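3-methyladenine DNA glycosylase (Helicobacter pylori, PDB 1PU6) probably excises 3-methyladenine and related alkylated bases from DNA, as a helix-hairpin-helix glycosylase that opens base excision repair. Local coordinates at residues D166-E169 and L170-F173; F173-K176 and G177-N181; A134-I137 and L138-C142. All blocks are in the same frame, centred on the assembly; numbering follows the deposited sequence.

Contact 1. Residues D166-E169 and L170-F173; sequences DYDE and LQHF
The side chains of Y167 and Q171, one helical turn apart, meet through the CE2 edge of the phenol and the carboxamide, with Y167 CE2 3.9 Å from Q171 NE2. The amide stands almost perpendicular to the ring, the planes 87° apart, and NE2 lies near the ring plane at its edge. Both CG atoms are anti to their backbone N (chi1 -177° and 177°), which sends the two groups out on the same flank, where Y167 OH and Q171 NE2 each bond to OD1 of D135; NE2 also donates to the carbonyl of M147. Beside them, the D168 carboxylate and the Q171 amide lie alongside each other, their planes nearly parallel but offset. The carboxylate itself is engaged by R120 and K131, two salt bridges that probably stabilise its negative charge.

Among the hydrogen bonds, a capping bond opens the helix: D166 OD2 accepts from E169 N at 3.2 Å through its anti lone pair. Four i to i+4 backbone bonds follow, among them Q171 N to Y167 O at 2.9 Å. One water donates both to D168 O and to Q171 OE1, each at 2.8 Å, tying the side-chain amide back to the first turn.

On the buried flank L170 packs against Y154 and L157 of helix 151-159. The whole is the N-capped opening of helix 167-179, its first two turns, within the HhH-GPD family region.

Contact 2. Residues F173-K176 and G177-N181; sequences FFEK and GVQEN
K176 places CG between its backbone N and carbonyl carbon (chi1 80°), and bends again at chi3 and chi4, carrying the ammonium forward along the helix toward E180. E180 CG is anti to its own carbonyl carbon (chi1 -74°) and the chain beyond it is extended, laying the glutamate alongside the lysine with both pointing the same way. K176 NZ donates to E180 OE1 at 3.1 Å, a salt bridge that uses the syn lone pair of that oxygen. Beneath the bridge, E180 CG packs on K176 O at 3.2 Å, and the same carbonyl accepts from E180 N at 2.9 Å.

One residue back, Q179 N bonds to E175 O at 3.0 Å. The extended glutamine side chain lies along the preceding turn: its CG lies 3.4 Å from E175 O, and its NE2 reaches 3.7 Å from K176 CA. E175 turns its carboxylate elsewhere, with OE1 accepting from M147 N.

On the buried flank V178 CG2 sits 3.8 Å from F174 O, while the valine faces L195, Y199 and F202 of helix 195-203. N181 ND2 then closes the turn on G177 O, in the carbonyl plane and in its own amide plane. The chemistry thus divides by flank: an i to i+4 ion pair on the outer side, which solvent probably weakens, and V178 packed inward on helix 195-203, with an asparagine amide satisfying a carbonyl near the C-terminal end of the helix.

Contact 3. Residues A134-I137 and L138-C142; sequences ADAI and LCYAC. Unlike the reference sequence in segment 138-142: A141 (reference Val).
Y140 meets A136 through CB, CG and the CD2 corner of its ring. From CB, 3.3 Å from A136 O, the side chain passes to CG, still beside that carbonyl, and then to CD2, which is 3.5 Å from A136 O and 4.2 Å from A136 CB. CG is anti to the carbonyl carbon of Y140 (chi1 -63°), a turn that brings the CD2 edge back over the preceding turn, with A136 CA in the plane of the ring at that edge. One face of the ring is taken by the sulfur of its neighbour C139, centred 4.0 Å above it. At the far end OH is hydrogen-bonded to the carbonyl of A200, and the ring also meets W25 with the planes inclined.

The same carbonyl of A136 accepts Y140 N at 2.8 Å. One residue later the pattern changes: I137 O receives A141 N at 3.0 Å, from above the carbonyl plane, and also C142 N in a weak bond. This shared acceptor marks the wider pi-type turn at 138-141. I137 CG2 touches A141 CB and, just beyond the turn, C142 SG at 4.3 Å; the isoleucine also packs on L34, A37 and V38 of helix 31-39 and on F114.

On another flank L138 CD1 comes within 4.0 Å of D135 OD2, the two side chains crossing at a slant. D135 OD1 meets R120 in a salt bridge and Y167 and Q171 in hydrogen bonds, which probably offsets its buried charge. The chemistry implies a buried, mostly apolar stretch in which the D135 carboxylate and the Y140 hydroxyl have specific partners, and whose last turn widens to share one carbonyl between two amides, the second weakly bound.

In the fold
Along the chain the order is contact 3, contact 1, contact 2. Contact 3 occupies helix 131-141, with its centre about 5 Å from that of the chain, whereas contacts 1 and 2 are consecutive parts of helix 167-179, overlapping at F173 with centres about 11 Å apart. Contact 1 is joined directly to contact 3, about 16 Å away between centres, because Y167 and Q171 of contact 1 converge on the buried D135. Contact 2 stands about 19 Å from contact 3, centre to centre, and does not touch it, lying instead beside helices 4-12 and 195-203. Helix 167-179 therefore runs from the central helix outward to the chain's terminal regions within this all-helical glycosylase.

Contact 1. Residues D166-E169 and L170-F173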
loop_
_atom_site.group_PDB
_atom_site.type_symbol
_atom_site.label_atom_id
_atom_site.label_comp_id
_atom_site.label_asym_id
_atom_site.label_seq_id
_atom_site.Cartn_x
_atom_site.Cartn_y
_atom_site.Cartn_z
ATOM N N ASP A 166 7.931 3.537 -16.887
ATOM C CA ASP A 166 8.835 3.548 -15.751
ATOM C C ASP A 166 8.098 3.899 -14.466
ATOM O O ASP A 166 7.375 4.916 -14.438
ATOM C CB ASP A 166 9.944 4.552 -16.002
ATOM C CG ASP A 166 10.888 4.651 -14.854
ATOM O OD1 ASP A 166 11.814 3.788 -14.755
ATOM O OD2 ASP A 166 10.774 5.554 -13.985
ATOM N N TYR A 167 8.293 3.093 -13.413
ATOM C CA TYR A 167 7.519 3.304 -12.160
ATOM C C TYR A 167 7.683 4.740 -11.633
ATOM O O TYR A 167 6.688 5.372 -11.308
ATOM C CB TYR A 167 7.937 2.269 -11.053
ATOM C CG TYR A 167 7.136 2.378 -9.778
ATOM C CD1 TYR A 167 6.149 1.414 -9.471
ATOM C CD2 TYR A 167 7.317 3.460 -8.913
ATOM C CE1 TYR A 167 5.382 1.520 -8.323
ATOM C CE2 TYR A 167 6.549 3.611 -7.813
ATOM C CZ TYR A 167 5.595 2.631 -7.493
ATOM O OH TYR A 167 4.825 2.815 -6.354
ATOM N N ASP A 168 8.912 5.246 -11.488
ATOM C CA ASP A 168 9.097 6.543 -10.807
ATOM C C ASP A 168 8.546 7.739 -11.605
ATOM O O ASP A 168 8.091 8.756 -11.049
ATOM C CB ASP A 168 10.562 6.817 -10.484
ATOM C CG ASP A 168 11.113 5.877 -9.390
ATOM O OD1 ASP A 168 12.359 5.705 -9.287
ATOM O OD2 ASP A 168 10.400 5.238 -8.619
ATOM N N GLU A 169 8.598 7.616 -12.923
ATOM C CA GLU A 169 8.040 8.653 -13.804
ATOM C C GLU A 169 6.517 8.632 -13.834
ATOM O O GLU A 169 5.898 9.671 -13.833
ATOM C CB GLU A 169 8.606 8.455 -15.213
ATOM C CG GLU A 169 10.122 8.740 -15.192
ATOM C CD GLU A 169 10.788 8.596 -16.559
ATOM O OE1 GLU A 169 12.059 8.627 -16.619
ATOM O OE2 GLU A 169 10.063 8.500 -17.575
ATOM N N LEU A 170 5.939 7.436 -13.753
ATOM C CA LEU A 170 4.493 7.274 -13.648
ATOM C C LEU A 170 3.998 7.875 -12.307
ATOM O O LEU A 170 3.026 8.631 -12.230
ATOM C CB LEU A 170 4.205 5.783 -13.691
ATOM C CG LEU A 170 2.855 5.257 -14.127
ATOM C CD1 LEU A 170 2.462 3.881 -13.575
ATOM C CD2 LEU A 170 1.758 6.097 -14.780
ATOM N N GLN A 171 4.709 7.533 -11.233
ATOM C CA GLN A 171 4.440 8.154 -9.943
ATOM C C GLN A 171 4.556 9.717 -9.970
ATOM O O GLN A 171 3.730 10.443 -9.391
ATOM C CB GLN A 171 5.392 7.597 -8.915
ATOM C CG GLN A 171 5.274 8.212 -7.561
ATOM C CD GLN A 171 6.146 7.433 -6.589
ATOM O OE1 GLN A 171 7.381 7.444 -6.741
ATOM N NE2 GLN A 171 5.522 6.715 -5.645
ATOM N N HIS A 172 5.623 10.227 -10.586
ATOM C CA HIS A 172 5.807 11.661 -10.599
ATOM C C HIS A 172 4.712 12.349 -11.393
ATOM O O HIS A 172 4.235 13.416 -10.991
ATOM C CB HIS A 172 7.182 12.042 -11.218
ATOM C CG HIS A 172 7.534 13.504 -11.017
ATOM N ND1 HIS A 172 8.203 14.250 -11.966
ATOM C CD2 HIS A 172 7.339 14.337 -9.962
ATOM C CE1 HIS A 172 8.383 15.487 -11.521
ATOM N NE2 HIS A 172 7.841 15.576 -10.322
ATOM N N PHE A 173 4.271 11.729 -12.501
ATOM C CA PHE A 173 3.126 12.267 -13.236
ATOM C C PHE A 173 1.922 12.390 -12.306
ATOM O O PHE A 173 1.233 13.446 -12.268
ATOM C CB PHE A 173 2.708 11.319 -14.416
ATOM C CG PHE A 173 1.379 11.721 -15.049
ATOM C CD1 PHE A 173 0.168 11.176 -14.580
ATOM C CD2 PHE A 173 1.327 12.691 -16.075
ATOM C CE1 PHE A 173 -1.036 11.531 -15.136
ATOM C CE2 PHE A 173 0.076 13.065 -16.634
ATOM C CZ PHE A 173 -1.093 12.495 -16.145
HETATM O O HOH W 1 8.695 9.280 -8.356
#

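Contact 2. Residues F173-K176 and G177-N181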
loop_
_atom_site.group_PDB
_atom_site.type_symbol
_atom_site.label_atom_id
_atom_site.label_comp_id
_atom_site.label_asym_id
_atom_site.label_seq_id
_atom_site.Cartn_x
_atom_site.Cartn_y
_atom_site.Cartn_z
ATOM N N PHE A 173 4.271 11.729 -12.501
ATOM C CA PHE A 173 3.126 12.267 -13.236
ATOM C C PHE A 173 1.922 12.390 -12.306
ATOM O O PHE A 173 1.233 13.446 -12.268
ATOM C CB PHE A 173 2.708 11.319 -14.416
ATOM C CG PHE A 173 1.379 11.721 -15.049
ATOM C CD1 PHE A 173 0.168 11.176 -14.580
ATOM C CD2 PHE A 173 1.327 12.691 -16.075
ATOM C CE1 PHE A 173 -1.036 11.531 -15.136
ATOM C CE2 PHE A 173 0.076 13.065 -16.634
ATOM C CZ PHE A 173 -1.093 12.495 -16.145
ATOM N N PHE A 174 1.622 11.328 -11.533
ATOM C CA PHE A 174 0.430 11.383 -10.640
ATOM C C PHE A 174 0.597 12.401 -9.491
ATOM O O PHE A 174 -0.317 13.201 -9.213
ATOM C CB PHE A 174 0.052 9.984 -10.155
ATOM C CG PHE A 174 -0.841 9.240 -11.123
ATOM C CD1 PHE A 174 -2.195 9.575 -11.243
ATOM C CD2 PHE A 174 -0.328 8.206 -11.944
ATOM C CE1 PHE A 174 -3.041 8.914 -12.170
ATOM C CE2 PHE A 174 -1.153 7.505 -12.865
ATOM C CZ PHE A 174 -2.517 7.866 -12.985
ATOM N N GLU A 175 1.791 12.462 -8.904
ATOM C CA GLU A 175 2.033 13.411 -7.794
ATOM C C GLU A 175 2.037 14.865 -8.244
ATOM O O GLU A 175 1.463 15.738 -7.565
ATOM C CB GLU A 175 3.359 13.101 -7.054
ATOM C CG GLU A 175 3.229 11.817 -6.230
ATOM C CD GLU A 175 4.528 11.381 -5.537
ATOM O OE1 GLU A 175 4.548 10.310 -4.843
ATOM O OE2 GLU A 175 5.532 12.119 -5.667
ATOM N N LYS A 176 2.761 15.146 -9.326
ATOM C CA LYS A 176 2.989 16.551 -9.672
ATOM C C LYS A 176 1.707 17.336 -10.036
ATOM O O LYS A 176 1.612 18.535 -9.745
ATOM C CB LYS A 176 4.071 16.675 -10.756
ATOM C CG LYS A 176 3.643 16.407 -12.178
ATOM C CD LYS A 176 4.917 16.191 -13.068
ATOM C CE LYS A 176 4.814 16.774 -14.472
ATOM N NZ LYS A 176 4.606 18.266 -14.472
ATOM N N GLY A 177 0.731 16.676 -10.662
ATOM C CA GLY A 177 -0.522 17.354 -10.989
ATOM C C GLY A 177 -1.242 17.802 -9.714
ATOM O O GLY A 177 -1.844 18.861 -9.678
ATOM N N VAL A 178 -1.164 16.985 -8.663
ATOM C CA VAL A 178 -1.762 17.365 -7.379
ATOM C C VAL A 178 -0.932 18.528 -6.749
ATOM O O VAL A 178 -1.490 19.545 -6.277
ATOM C CB VAL A 178 -1.861 16.149 -6.433
ATOM C CG1 VAL A 178 -2.411 16.582 -5.056
ATOM C CG2 VAL A 178 -2.764 15.059 -7.045
ATOM N N GLN A 179 0.390 18.378 -6.712
ATOM C CA GLN A 179 1.257 19.437 -6.134
ATOM C C GLN A 179 1.047 20.795 -6.802
ATOM O O GLN A 179 1.034 21.866 -6.145
ATOM C CB GLN A 179 2.738 19.057 -6.270
ATOM C CG GLN A 179 3.146 17.815 -5.466
ATOM C CD GLN A 179 4.548 17.234 -5.905
ATOM O OE1 GLN A 179 5.046 16.305 -5.292
ATOM N NE2 GLN A 179 5.169 17.825 -6.950
ATOM N N GLU A 180 0.928 20.780 -8.115
ATOM C CA GLU A 180 0.771 22.018 -8.892
ATOM C C GLU A 180 -0.593 22.692 -8.672
ATOM O O GLU A 180 -0.779 23.862 -9.044
ATOM C CB GLU A 180 0.993 21.689 -10.387
ATOM C CG GLU A 180 2.471 21.449 -10.741
ATOM C CD GLU A 180 2.715 20.658 -12.030
ATOM O OE1 GLU A 180 3.887 20.234 -12.227
ATOM O OE2 GLU A 180 1.764 20.434 -12.828
ATOM N N ASN A 181 -1.531 21.956 -8.073
ATOM C CA ASN A 181 -2.902 22.381 -7.870
ATOM C C ASN A 181 -3.317 22.090 -6.410
ATOM O O ASN A 181 -4.457 21.693 -6.135
ATOM C CB ASN A 181 -3.835 21.607 -8.815
ATOM C CG ASN A 181 -3.646 21.972 -10.252
ATOM O OD1 ASN A 181 -4.090 23.070 -10.679
ATOM N ND2 ASN A 181 -2.992 21.111 -11.027
#

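Contact 3. Residues A134-I137 and L138-C142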
loop_
_atom_site.group_PDB
_atom_site.type_symbol
_atom_site.label_atom_id
_atom_site.label_comp_id
_atom_site.label_asym_id
_atom_site.label_seq_id
_atom_site.Cartn_x
_atom_site.Cartn_y
_atom_site.Cartn_z
ATOM N N ALA A 134 7.014 -1.001 -1.382
ATOM C CA ALA A 134 7.684 0.019 -0.510
ATOM C C ALA A 134 6.783 1.288 -0.407
ATOM O O ALA A 134 6.583 1.860 0.683
ATOM C CB ALA A 134 9.018 0.452 -1.089
ATOM N N ASP A 135 6.264 1.720 -1.538
ATOM C CA ASP A 135 5.417 2.949 -1.496
ATOM C C ASP A 135 4.097 2.721 -0.764
ATOM O O ASP A 135 3.575 3.646 -0.082
ATOM C CB ASP A 135 5.183 3.421 -2.901
ATOM C CG ASP A 135 6.427 4.070 -3.495
ATOM O OD1 ASP A 135 6.507 4.208 -4.739
ATOM O OD2 ASP A 135 7.418 4.402 -2.785
ATOM N N ALA A 136 3.532 1.516 -0.891
ATOM C CA ALA A 136 2.283 1.216 -0.163
ATOM C C ALA A 136 2.531 1.215 1.350
ATOM O O ALA A 136 1.685 1.679 2.142
ATOM C CB ALA A 136 1.682 -0.138 -0.629
ATOM N N ILE A 137 3.713 0.731 1.773
ATOM C CA ILE A 137 4.051 0.835 3.196
ATOM C C ILE A 137 4.162 2.330 3.594
ATOM O O ILE A 137 3.610 2.782 4.622
ATOM C CB ILE A 137 5.390 0.078 3.478
ATOM C CG1 ILE A 137 5.196 -1.439 3.287
ATOM C CG2 ILE A 137 5.953 0.457 4.916
ATOM C CD1 ILE A 137 6.541 -2.258 3.246
ATOM N N LEU A 138 4.911 3.126 2.795
ATOM C CA LEU A 138 5.082 4.564 3.150
ATOM C C LEU A 138 3.734 5.330 3.252
ATOM O O LEU A 138 3.503 6.123 4.215
ATOM C CB LEU A 138 5.952 5.300 2.130
ATOM C CG LEU A 138 7.411 4.855 2.185
ATOM C CD1 LEU A 138 8.205 5.374 0.984
ATOM C CD2 LEU A 138 8.144 5.218 3.485
ATOM N N CYS A 139 2.854 5.105 2.286
ATOM C CA CYS A 139 1.554 5.797 2.309
ATOM C C CYS A 139 0.598 5.197 3.326
ATOM O O CYS A 139 0.132 5.895 4.242
ATOM C CB CYS A 139 0.905 5.747 0.873
ATOM S SG CYS A 139 -0.664 6.584 0.840
ATOM N N TYR A 140 0.273 3.905 3.180
ATOM C CA TYR A 140 -0.844 3.318 3.926
ATOM C C TYR A 140 -0.485 2.795 5.311
ATOM O O TYR A 140 -1.390 2.539 6.108
ATOM C CB TYR A 140 -1.456 2.151 3.128
ATOM C CG TYR A 140 -2.040 2.648 1.830
ATOM C CD1 TYR A 140 -3.335 3.262 1.820
ATOM C CD2 TYR A 140 -1.368 2.428 0.605
ATOM C CE1 TYR A 140 -3.948 3.665 0.632
ATOM C CE2 TYR A 140 -1.974 2.851 -0.625
ATOM C CZ TYR A 140 -3.253 3.467 -0.579
ATOM O OH TYR A 140 -3.799 3.898 -1.759
ATOM N N ALA A 141 0.807 2.613 5.583
ATOM C CA ALA A 141 1.222 2.303 6.956
ATOM C C ALA A 141 1.813 3.513 7.664
ATOM O O ALA A 141 1.593 3.633 8.850
ATOM C CB ALA A 141 2.188 1.096 7.039
ATOM N N CYS A 142 2.550 4.386 6.969
ATOM C CA CYS A 142 3.312 5.484 7.647
ATOM C C CYS A 142 2.734 6.892 7.452
ATOM O O CYS A 142 3.273 7.874 8.021
ATOM C CB CYS A 142 4.782 5.495 7.178
ATOM S SG CYS A 142 5.576 3.872 7.425
#